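Local coordinates for protein 2,5-dihydroxypyridine 5,6-dioxygenase (Pseudomonas putida KT2440, PDB 7CUP) that catalyses the iron-dependent, oxygen-consuming ring cleavage of 2,5-dihydroxypyridine to N-formylmaleamate, a step in the aerobic breakdown of nicotinate, at residues 253-258 with 314-319; 216-221 with 249-254; 167-172 with 264-269. One frame throughout, in Å; residues are numbered along the deposited sequence.

Contact 1 (253-258 with 314-319); sequences KYFNDP and KTPCHL. With FE (Fe (III) ion), chain G.
Phe255 lays one face of its ring on Cys317, a sulfur-aromatic contact reinforced by a CH-pi contact. It joins the turn that follows helix 243-253 to the loop that leads into strand 319-323. Cys317 CB stands almost on the ring normal, 3.5 Å from the centroid of the Phe255 ring and 11° off it. The sulfur reaches outward from there and comes in obliquely: SG lies 3.4 Å from Phe255 CE2. With SG anti to the backbone N of Cys317 (chi1 -177°), the thiol runs toward the CD2-CE2 side of the ring. On the CD1 side, Pro316 CG approaches obliquely, 4.0 Å from Phe255 CD1. The opposite face of the ring is taken by Tyr254 CD2, so the ring is sandwiched. With an alanine here in place of the phenylalanine, Cys317 CB and SG would probably lose their aromatic partner, and a gap would open between the turn and the loop.

The backbone here is a type I beta turn from Lys253 to Asn256, and Asn256 is the first residue to leave helical backbone angles, with positive phi. Directly after Cys317, His318 starts away from segment 253-258 and binds the iron through NE2 at 2.2 Å. His265, Ser302 and Asp320 complete the protein ligands, with two waters. The loop that meets Phe255 thus also carries an iron ligand.

Beyond the ring, Asp257 and Thr315 make the polar part of the contact. Asp257 OD1 is held by Glu259 N. Thr315 OG1 donates to Asp257 OD2 at 3.0 Å, approaching from above the carboxylate plane, 55° out of it.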
loop_
_atom_site.group_PDB
_atom_site.type_symbol
_atom_site.label_atom_id
_atom_site.label_comp_id
_atom_site.label_asym_id
_atom_site.label_seq_id
_atom_site.Cartn_x
_atom_site.Cartn_y
_atom_site.Cartn_z
ATOM N N LYS A 253 -30.119 27.665 -8.665
ATOM C CA LYS A 253 -30.594 27.824 -10.066
ATOM C C LYS A 253 -29.753 26.927 -10.990
ATOM O O LYS A 253 -30.234 26.588 -12.074
ATOM C CB LYS A 253 -30.639 29.294 -10.508
ATOM C CG LYS A 253 -29.308 30.009 -10.679
ATOM C CD LYS A 253 -28.479 29.611 -11.918
ATOM C CE LYS A 253 -27.001 29.965 -11.800
ATOM N NZ LYS A 253 -26.099 28.806 -12.018
ATOM N N TYR A 254 -28.560 26.511 -10.555
ATOM C CA TYR A 254 -27.644 25.637 -11.322
ATOM C C TYR A 254 -28.397 24.416 -11.837
ATOM O O TYR A 254 -28.148 23.937 -12.961
ATOM C CB TYR A 254 -26.483 25.186 -10.437
ATOM C CG TYR A 254 -25.620 24.084 -10.995
ATOM C CD1 TYR A 254 -24.835 24.284 -12.100
ATOM C CD2 TYR A 254 -25.601 22.831 -10.403
ATOM C CE1 TYR A 254 -24.019 23.279 -12.599
ATOM C CE2 TYR A 254 -24.780 21.822 -10.868
ATOM C CZ TYR A 254 -23.992 22.043 -11.978
ATOM O OH TYR A 254 -23.180 21.051 -12.438
ATOM N N PHE A 255 -29.310 23.914 -11.035
ATOM C CA PHE A 255 -29.990 22.622 -11.297
ATOM C C PHE A 255 -31.131 22.836 -12.289
ATOM O O PHE A 255 -31.665 21.855 -12.747
ATOM C CB PHE A 255 -30.502 22.031 -9.984
ATOM C CG PHE A 255 -29.378 21.642 -9.060
ATOM C CD1 PHE A 255 -28.808 20.380 -9.135
ATOM C CD2 PHE A 255 -28.862 22.552 -8.148
ATOM C CE1 PHE A 255 -27.773 20.027 -8.281
ATOM C CE2 PHE A 255 -27.816 22.195 -7.302
ATOM C CZ PHE A 255 -27.261 20.939 -7.382
ATOM N N ASN A 256 -31.476 24.084 -12.589
ATOM C CA ASN A 256 -32.529 24.447 -13.568
ATOM C C ASN A 256 -33.748 23.546 -13.352
ATOM O O ASN A 256 -34.099 22.783 -14.265
ATOM C CB ASN A 256 -32.042 24.388 -15.020
ATOM C CG ASN A 256 -33.087 24.970 -15.954
ATOM O OD1 ASN A 256 -33.342 24.435 -17.030
ATOM N ND2 ASN A 256 -33.724 26.051 -15.534
ATOM N N ASP A 257 -34.353 23.639 -12.171
ATOM C CA ASP A 257 -35.480 22.780 -11.747
ATOM C C ASP A 257 -36.208 23.481 -10.616
ATOM O O ASP A 257 -35.618 23.744 -9.573
ATOM C CB ASP A 257 -35.010 21.405 -11.286
ATOM C CG ASP A 257 -36.135 20.417 -10.999
ATOM O OD1 ASP A 257 -37.325 20.825 -11.048
ATOM O OD2 ASP A 257 -35.805 19.239 -10.695
ATOM N N PRO A 258 -37.505 23.816 -10.790
ATOM C CA PRO A 258 -38.273 24.437 -9.708
ATOM C C PRO A 258 -38.486 23.551 -8.472
ATOM O O PRO A 258 -38.803 24.071 -7.433
ATOM C CB PRO A 258 -39.605 24.837 -10.373
ATOM C CG PRO A 258 -39.675 24.057 -11.665
ATOM C CD PRO A 258 -38.249 23.725 -12.056
ATOM N N LYS A 314 -38.390 14.525 -7.015
ATOM C CA LYS A 314 -37.187 13.643 -7.067
ATOM C C LYS A 314 -35.930 14.438 -7.468
ATOM O O LYS A 314 -34.938 13.805 -7.864
ATOM C CB LYS A 314 -37.435 12.468 -8.014
ATOM C CG LYS A 314 -37.526 12.818 -9.495
ATOM C CD LYS A 314 -37.052 11.705 -10.435
ATOM C CE LYS A 314 -37.463 10.302 -10.017
ATOM N NZ LYS A 314 -38.906 10.217 -9.670
ATOM N N THR A 315 -35.958 15.765 -7.369
ATOM C CA THR A 315 -34.854 16.672 -7.795
ATOM C C THR A 315 -33.590 16.310 -7.014
ATOM O O THR A 315 -33.672 15.925 -5.855
ATOM C CB THR A 315 -35.238 18.144 -7.600
ATOM O OG1 THR A 315 -34.233 18.961 -8.193
ATOM C CG2 THR A 315 -35.391 18.523 -6.146
ATOM N N PRO A 316 -32.396 16.325 -7.641
ATOM C CA PRO A 316 -31.164 15.955 -6.944
ATOM C C PRO A 316 -30.669 17.011 -5.948
ATOM O O PRO A 316 -29.942 16.659 -5.046
ATOM C CB PRO A 316 -30.147 15.837 -8.080
ATOM C CG PRO A 316 -30.659 16.782 -9.133
ATOM C CD PRO A 316 -32.162 16.659 -9.051
ATOM N N CYS A 317 -31.040 18.277 -6.142
ATOM C CA CYS A 317 -30.542 19.389 -5.289
ATOM C C CYS A 317 -31.104 19.268 -3.864
ATOM O O CYS A 317 -32.315 19.386 -3.682
ATOM C CB CYS A 317 -30.899 20.729 -5.900
ATOM S SG CYS A 317 -30.243 22.131 -4.969
ATOM N N HIS A 318 -30.230 19.086 -2.874
ATOM C CA HIS A 318 -30.610 18.835 -1.467
ATOM C C HIS A 318 -29.806 19.733 -0.517
ATOM O O HIS A 318 -28.550 19.660 -0.520
ATOM C CB HIS A 318 -30.402 17.355 -1.171
ATOM C CG HIS A 318 -30.562 17.052 0.272
ATOM N ND1 HIS A 318 -29.505 16.676 1.062
ATOM C CD2 HIS A 318 -31.636 17.147 1.072
ATOM C CE1 HIS A 318 -29.916 16.521 2.296
ATOM N NE2 HIS A 318 -31.217 16.795 2.323
ATOM N N LEU A 319 -30.498 20.524 0.307
ATOM C CA LEU A 319 -29.873 21.337 1.391
ATOM C C LEU A 319 -30.452 20.931 2.743
ATOM O O LEU A 319 -31.657 20.626 2.810
ATOM C CB LEU A 319 -30.116 22.825 1.140
ATOM C CG LEU A 319 -29.660 23.340 -0.220
ATOM C CD1 LEU A 319 -30.018 24.815 -0.352
ATOM C CD2 LEU A 319 -28.163 23.130 -0.440
HETATM FE FE FE G . -32.551 16.813 4.067
HETATM O O HOH W 1 -33.821 15.672 2.452
HETATM O O HOH W 2 -31.213 15.091 4.843
#

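Contact 2 (216-221 with 249-254)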
loop_
_atom_site.group_PDB
_atom_site.type_symbol
_atom_site.label_atom_id
_atom_site.label_comp_id
_atom_site.label_asym_id
_atom_site.label_seq_id
_atom_site.Cartn_x
_atom_site.Cartn_y
_atom_site.Cartn_z
ATOM N N ILE A 216 -25.529 26.310 6.329
ATOM C CA ILE A 216 -26.045 25.568 5.154
ATOM C C ILE A 216 -25.147 24.364 4.870
ATOM O O ILE A 216 -23.941 24.563 4.741
ATOM C CB ILE A 216 -26.199 26.469 3.927
ATOM C CG1 ILE A 216 -27.033 27.706 4.258
ATOM C CG2 ILE A 216 -26.804 25.641 2.814
ATOM C CD1 ILE A 216 -27.035 28.716 3.181
ATOM N N LEU A 217 -25.749 23.169 4.790
ATOM C CA LEU A 217 -25.092 21.931 4.314
ATOM C C LEU A 217 -25.631 21.632 2.915
ATOM O O LEU A 217 -26.832 21.726 2.718
ATOM C CB LEU A 217 -25.424 20.829 5.324
ATOM C CG LEU A 217 -25.071 21.134 6.777
ATOM C CD1 LEU A 217 -25.499 20.000 7.670
ATOM C CD2 LEU A 217 -23.578 21.385 6.945
ATOM N N PRO A 218 -24.814 21.248 1.909
ATOM C CA PRO A 218 -23.386 20.928 2.088
ATOM C C PRO A 218 -22.326 22.042 1.965
ATOM O O PRO A 218 -21.175 21.690 1.871
ATOM C CB PRO A 218 -23.137 19.947 0.928
ATOM C CG PRO A 218 -24.015 20.482 -0.172
ATOM C CD PRO A 218 -25.261 21.010 0.522
ATOM N N PHE A 219 -22.680 23.327 2.033
ATOM C CA PHE A 219 -21.685 24.423 1.915
ATOM C C PHE A 219 -20.756 24.390 3.135
ATOM O O PHE A 219 -19.598 24.780 3.010
ATOM C CB PHE A 219 -22.312 25.816 1.787
ATOM C CG PHE A 219 -23.356 26.009 0.708
ATOM C CD1 PHE A 219 -23.505 25.109 -0.331
ATOM C CD2 PHE A 219 -24.210 27.105 0.753
ATOM C CE1 PHE A 219 -24.481 25.301 -1.300
ATOM C CE2 PHE A 219 -25.177 27.304 -0.227
ATOM C CZ PHE A 219 -25.331 26.379 -1.233
ATOM N N LYS A 220 -21.265 23.999 4.294
ATOM C CA LYS A 220 -20.494 23.948 5.564
ATOM C C LYS A 220 -19.881 25.321 5.880
ATOM O O LYS A 220 -18.699 25.368 6.220
ATOM C CB LYS A 220 -19.439 22.845 5.482
ATOM C CG LYS A 220 -20.030 21.461 5.304
ATOM C CD LYS A 220 -19.095 20.446 4.732
ATOM C CE LYS A 220 -19.704 19.076 4.786
ATOM N NZ LYS A 220 -19.210 18.238 3.677
ATOM N N ASN A 221 -20.682 26.384 5.794
ATOM C CA ASN A 221 -20.289 27.768 6.164
ATOM C C ASN A 221 -21.192 28.198 7.294
ATOM O O ASN A 221 -22.348 27.799 7.285
ATOM C CB ASN A 221 -20.461 28.770 5.019
ATOM C CG ASN A 221 -19.474 28.534 3.896
ATOM O OD1 ASN A 221 -19.780 28.740 2.709
ATOM N ND2 ASN A 221 -18.281 28.106 4.278
ATOM N N ARG A 249 -28.622 31.495 -4.144
ATOM C CA ARG A 249 -29.527 31.598 -5.321
ATOM C C ARG A 249 -28.832 30.997 -6.548
ATOM O O ARG A 249 -29.478 30.285 -7.310
ATOM C CB ARG A 249 -29.941 33.040 -5.636
ATOM C CG ARG A 249 -31.042 33.628 -4.771
ATOM C CD ARG A 249 -31.477 34.990 -5.342
ATOM N NE ARG A 249 -30.388 35.975 -5.449
ATOM C CZ ARG A 249 -30.015 36.815 -4.488
ATOM N NH1 ARG A 249 -30.614 36.826 -3.309
ATOM N NH2 ARG A 249 -29.031 37.663 -4.713
ATOM N N ASP A 250 -27.557 31.292 -6.745
ATOM C CA ASP A 250 -26.796 30.802 -7.915
ATOM C C ASP A 250 -26.658 29.277 -7.838
ATOM O O ASP A 250 -26.690 28.603 -8.895
ATOM C CB ASP A 250 -25.446 31.509 -7.978
ATOM C CG ASP A 250 -24.716 31.397 -9.297
ATOM O OD1 ASP A 250 -24.824 32.319 -10.113
ATOM O OD2 ASP A 250 -24.030 30.398 -9.486
ATOM N N TYR A 251 -26.462 28.731 -6.641
ATOM C CA TYR A 251 -26.284 27.272 -6.471
ATOM C C TYR A 251 -27.578 26.578 -6.873
ATOM O O TYR A 251 -27.562 25.660 -7.691
ATOM C CB TYR A 251 -25.922 26.926 -5.032
ATOM C CG TYR A 251 -25.725 25.449 -4.808
ATOM C CD1 TYR A 251 -24.569 24.815 -5.242
ATOM C CD2 TYR A 251 -26.695 24.680 -4.184
ATOM C CE1 TYR A 251 -24.373 23.459 -5.018
ATOM C CE2 TYR A 251 -26.514 23.327 -3.946
ATOM C CZ TYR A 251 -25.346 22.717 -4.366
ATOM O OH TYR A 251 -25.163 21.380 -4.185
ATOM N N MET A 252 -28.679 27.009 -6.266
ATOM C CA MET A 252 -30.020 26.428 -6.498
ATOM C C MET A 252 -30.430 26.567 -7.973
ATOM O O MET A 252 -31.005 25.594 -8.494
ATOM C CB MET A 252 -31.037 27.068 -5.561
ATOM C CG MET A 252 -30.714 26.774 -4.124
ATOM S SD MET A 252 -31.960 27.183 -2.925
ATOM C CE MET A 252 -33.075 25.796 -3.140
ATOM N N LYS A 253 -30.119 27.665 -8.665
ATOM C CA LYS A 253 -30.594 27.824 -10.066
ATOM C C LYS A 253 -29.753 26.927 -10.990
ATOM O O LYS A 253 -30.234 26.588 -12.074
ATOM C CB LYS A 253 -30.639 29.294 -10.508
ATOM C CG LYS A 253 -29.308 30.009 -10.679
ATOM C CD LYS A 253 -28.479 29.611 -11.918
ATOM C CE LYS A 253 -27.001 29.965 -11.800
ATOM N NZ LYS A 253 -26.099 28.806 -12.018
ATOM N N TYR A 254 -28.560 26.511 -10.555
ATOM C CA TYR A 254 -27.644 25.637 -11.322
ATOM C C TYR A 254 -28.397 24.416 -11.837
ATOM O O TYR A 254 -28.148 23.937 -12.961
ATOM C CB TYR A 254 -26.483 25.186 -10.437
ATOM C CG TYR A 254 -25.620 24.084 -10.995
ATOM C CD1 TYR A 254 -24.835 24.284 -12.100
ATOM C CD2 TYR A 254 -25.601 22.831 -10.403
ATOM C CE1 TYR A 254 -24.019 23.279 -12.599
ATOM C CE2 TYR A 254 -24.780 21.822 -10.868
ATOM C CZ TYR A 254 -23.992 22.043 -11.978
ATOM O OH TYR A 254 -23.180 21.051 -12.438
#
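Tyr251 holds CG anti to its own backbone N (chi1 -180°), which sends its ring from helix 243-253 toward Phe219. Phe219 has CG anti to its carbonyl carbon (chi1 -52°), and this swings the far end of its ring back toward the helix. The two rings form a T-shaped (edge-to-face) pair. Phe219 supplies the edge and Tyr251 the face. Their planes stand at 84° and their centroids are 5.0 Å apart.

The edge is the CE1-CZ side of Phe219. CE1 sits over the centre of the Tyr251 ring, while Phe219 CZ lies 3.7 Å from Tyr251 CD2, nearer the CB end. One face of the Phe219 ring is covered by Ile216 CG2 from its own segment. Phe219 thus has its own segment over one face and the helix at its edge. The backbones stay well apart, with 10.0 Å between Phe219 CA and Tyr251 CA, so the side chains bridge the distance.

The contact joins the helix to the loop between strands 215-216 and 221-222. It is buried at a subunit interface: Leu281 of the second subunit packs on both Phe219 and Tyr251. The aromatic cluster extends further, since Phe219 also meets Tyr247 edge-to-face and Tyr251 meets Phe255 in the same way. Leu319 of strand 319-323 touches Tyr251 and Pro218 as well.

Pro218 follows a cis peptide bond, and the nearest side-chain atoms of Pro218 and the iron ligand His318 are about 6 Å apart. Its ring meets the phenol end of Tyr251 more loosely, with Pro218 CG 4.3 Å from Tyr251 OH.

Contact 3 (167-172 with 264-269); sequences APLGQY and SHIGWG. With FE (Fe (III) ion), chain G.
Behind the iron site, Ile266 rests its CD1 methyl against Ala167 and Leu169. Its neighbour His265 binds the iron through NE2 at 2.2 Å, alongside two waters and the side chains of Ser302, His318 and Asp320. Ile266 CD1 lies 3.4 Å from Ala167 CB, tighter than a usual van der Waals contact. Leu169 adds a looser touch, its CD2 lying 4.1 Å from Ile266 CD1. These two side chains run alongside with their ends reversed.

The contact joins two antiparallel sheets. Strand 164-168 lies at the border of one, and strand 263-269 is the middle strand of the other. Ile266 places CG1 between its backbone N and carbonyl carbon (chi1 51°), and the extended chain beyond carries CD1 across to the first sheet. Phe299 and Phe301 of strand 299-303 pack on the same side chain. No hydrogen bond crosses between the segments, and the contact is wholly apolar.

After Leu169 the chain turns through Gly170, whose backbone angles would bring any side chain against the carbonyl O of Leu169. Leu169 O itself accepts a hydrogen bond from Asn200 ND2.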
loop_
_atom_site.group_PDB
_atom_site.type_symbol
_atom_site.label_atom_id
_atom_site.label_comp_id
_atom_site.label_asym_id
_atom_site.label_seq_id
_atom_site.Cartn_x
_atom_site.Cartn_y
_atom_site.Cartn_z
ATOM N N ALA A 167 -46.078 25.029 9.452
ATOM C CA ALA A 167 -46.137 23.760 8.693
ATOM C C ALA A 167 -47.305 22.913 9.187
ATOM O O ALA A 167 -47.197 22.219 10.194
ATOM C CB ALA A 167 -44.829 23.017 8.847
ATOM N N PRO A 168 -48.446 22.894 8.470
ATOM C CA PRO A 168 -49.480 21.898 8.747
ATOM C C PRO A 168 -48.907 20.471 8.594
ATOM O O PRO A 168 -48.232 20.170 7.613
ATOM C CB PRO A 168 -50.580 22.223 7.718
ATOM C CG PRO A 168 -50.286 23.651 7.286
ATOM C CD PRO A 168 -48.776 23.763 7.330
ATOM N N LEU A 169 -49.183 19.612 9.569
ATOM C CA LEU A 169 -48.752 18.188 9.565
ATOM C C LEU A 169 -49.968 17.257 9.467
ATOM O O LEU A 169 -51.100 17.759 9.632
ATOM C CB LEU A 169 -47.967 17.938 10.851
ATOM C CG LEU A 169 -46.734 18.818 11.021
ATOM C CD1 LEU A 169 -46.108 18.610 12.387
ATOM C CD2 LEU A 169 -45.731 18.569 9.915
ATOM N N GLY A 170 -49.714 15.960 9.232
ATOM C CA GLY A 170 -50.702 14.864 9.232
ATOM C C GLY A 170 -50.540 13.965 8.022
ATOM O O GLY A 170 -50.794 12.775 8.115
ATOM N N GLN A 171 -50.117 14.504 6.894
ATOM C CA GLN A 171 -49.968 13.709 5.663
ATOM C C GLN A 171 -48.813 12.704 5.819
ATOM O O GLN A 171 -48.851 11.649 5.119
ATOM C CB GLN A 171 -49.799 14.656 4.478
ATOM C CG GLN A 171 -50.020 13.992 3.127
ATOM C CD GLN A 171 -50.157 15.008 2.019
ATOM O OE1 GLN A 171 -50.104 16.220 2.251
ATOM N NE2 GLN A 171 -50.340 14.511 0.804
ATOM N N TYR A 172 -47.815 12.969 6.670
ATOM C CA TYR A 172 -46.513 12.256 6.554
ATOM C C TYR A 172 -46.033 11.737 7.898
ATOM O O TYR A 172 -46.286 12.332 8.941
ATOM C CB TYR A 172 -45.465 13.158 5.908
ATOM C CG TYR A 172 -45.707 13.451 4.453
ATOM C CD1 TYR A 172 -45.607 12.464 3.499
ATOM C CD2 TYR A 172 -46.040 14.727 4.030
ATOM C CE1 TYR A 172 -45.835 12.727 2.156
ATOM C CE2 TYR A 172 -46.292 15.009 2.702
ATOM C CZ TYR A 172 -46.163 14.011 1.758
ATOM O OH TYR A 172 -46.343 14.288 0.435
ATOM N N SER A 264 -38.652 20.182 2.435
ATOM C CA SER A 264 -38.677 18.730 2.724
ATOM C C SER A 264 -38.819 18.548 4.233
ATOM O O SER A 264 -39.837 18.958 4.784
ATOM C CB SER A 264 -37.461 18.048 2.140
ATOM O OG SER A 264 -37.715 17.711 0.781
ATOM N N HIS A 265 -37.849 17.943 4.908
ATOM C CA HIS A 265 -38.055 17.512 6.306
ATOM C C HIS A 265 -37.842 18.708 7.230
ATOM O O HIS A 265 -37.137 19.668 6.843
ATOM C CB HIS A 265 -37.242 16.249 6.623
ATOM C CG HIS A 265 -35.770 16.400 6.510
ATOM N ND1 HIS A 265 -35.009 16.942 7.526
ATOM C CD2 HIS A 265 -34.919 16.055 5.523
ATOM C CE1 HIS A 265 -33.738 16.944 7.167
ATOM N NE2 HIS A 265 -33.663 16.409 5.940
ATOM N N ILE A 266 -38.490 18.664 8.389
ATOM C CA ILE A 266 -38.506 19.752 9.398
ATOM C C ILE A 266 -38.487 19.033 10.726
ATOM O O ILE A 266 -39.171 18.016 10.828
ATOM C CB ILE A 266 -39.746 20.653 9.189
ATOM C CG1 ILE A 266 -41.039 19.845 9.101
ATOM C CG2 ILE A 266 -39.584 21.503 7.949
ATOM C CD1 ILE A 266 -42.291 20.703 9.138
ATOM N N GLY A 267 -37.667 19.458 11.668
ATOM C CA GLY A 267 -37.535 18.705 12.918
ATOM C C GLY A 267 -36.611 19.415 13.867
ATOM O O GLY A 267 -36.296 20.581 13.619
ATOM N N TRP A 268 -36.177 18.741 14.919
ATOM C CA TRP A 268 -35.279 19.368 15.912
ATOM C C TRP A 268 -34.275 18.346 16.444
ATOM O O TRP A 268 -34.509 17.141 16.295
ATOM C CB TRP A 268 -36.092 20.086 17.000
ATOM C CG TRP A 268 -36.860 19.234 17.959
ATOM C CD1 TRP A 268 -36.463 18.871 19.208
ATOM C CD2 TRP A 268 -38.173 18.669 17.783
ATOM N NE1 TRP A 268 -37.415 18.091 19.804
ATOM C CE2 TRP A 268 -38.484 17.971 18.966
ATOM C CE3 TRP A 268 -39.113 18.698 16.753
ATOM C CZ2 TRP A 268 -39.699 17.314 19.160
ATOM C CZ3 TRP A 268 -40.301 18.017 16.924
ATOM C CH2 TRP A 268 -40.589 17.344 18.114
ATOM N N GLY A 269 -33.182 18.859 16.995
ATOM C CA GLY A 269 -32.007 18.081 17.387
ATOM C C GLY A 269 -32.073 17.731 18.835
ATOM O O GLY A 269 -32.523 18.597 19.617
HETATM FE FE FE G . -32.551 16.813 4.067
HETATM O O HOH W 1 -33.821 15.672 2.452
HETATM O O HOH W 2 -31.213 15.091 4.843
#

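Contacts 1 and 2 are neighbours, with centres about 10 Å apart on the same side of the chain's centre. They share Lys253 and Tyr254 at the end of helix 243-253, and both touch the second subunit. Leu319 CD2 of contact 1 packs against Tyr251 CE2 of contact 2 at 3.9 Å. Contact 3 lies farther off, about 20 Å from contact 1 and about 22 Å from contact 2, centre to centre. Along the chain the order is 167-172, 216-221, 249-258, 264-269 and 314-319. Contacts 1 and 3 do not touch, but each supplies one histidine, His318 and His265, to the same iron. The iron thus ties loop 314-319 to strand 263-269.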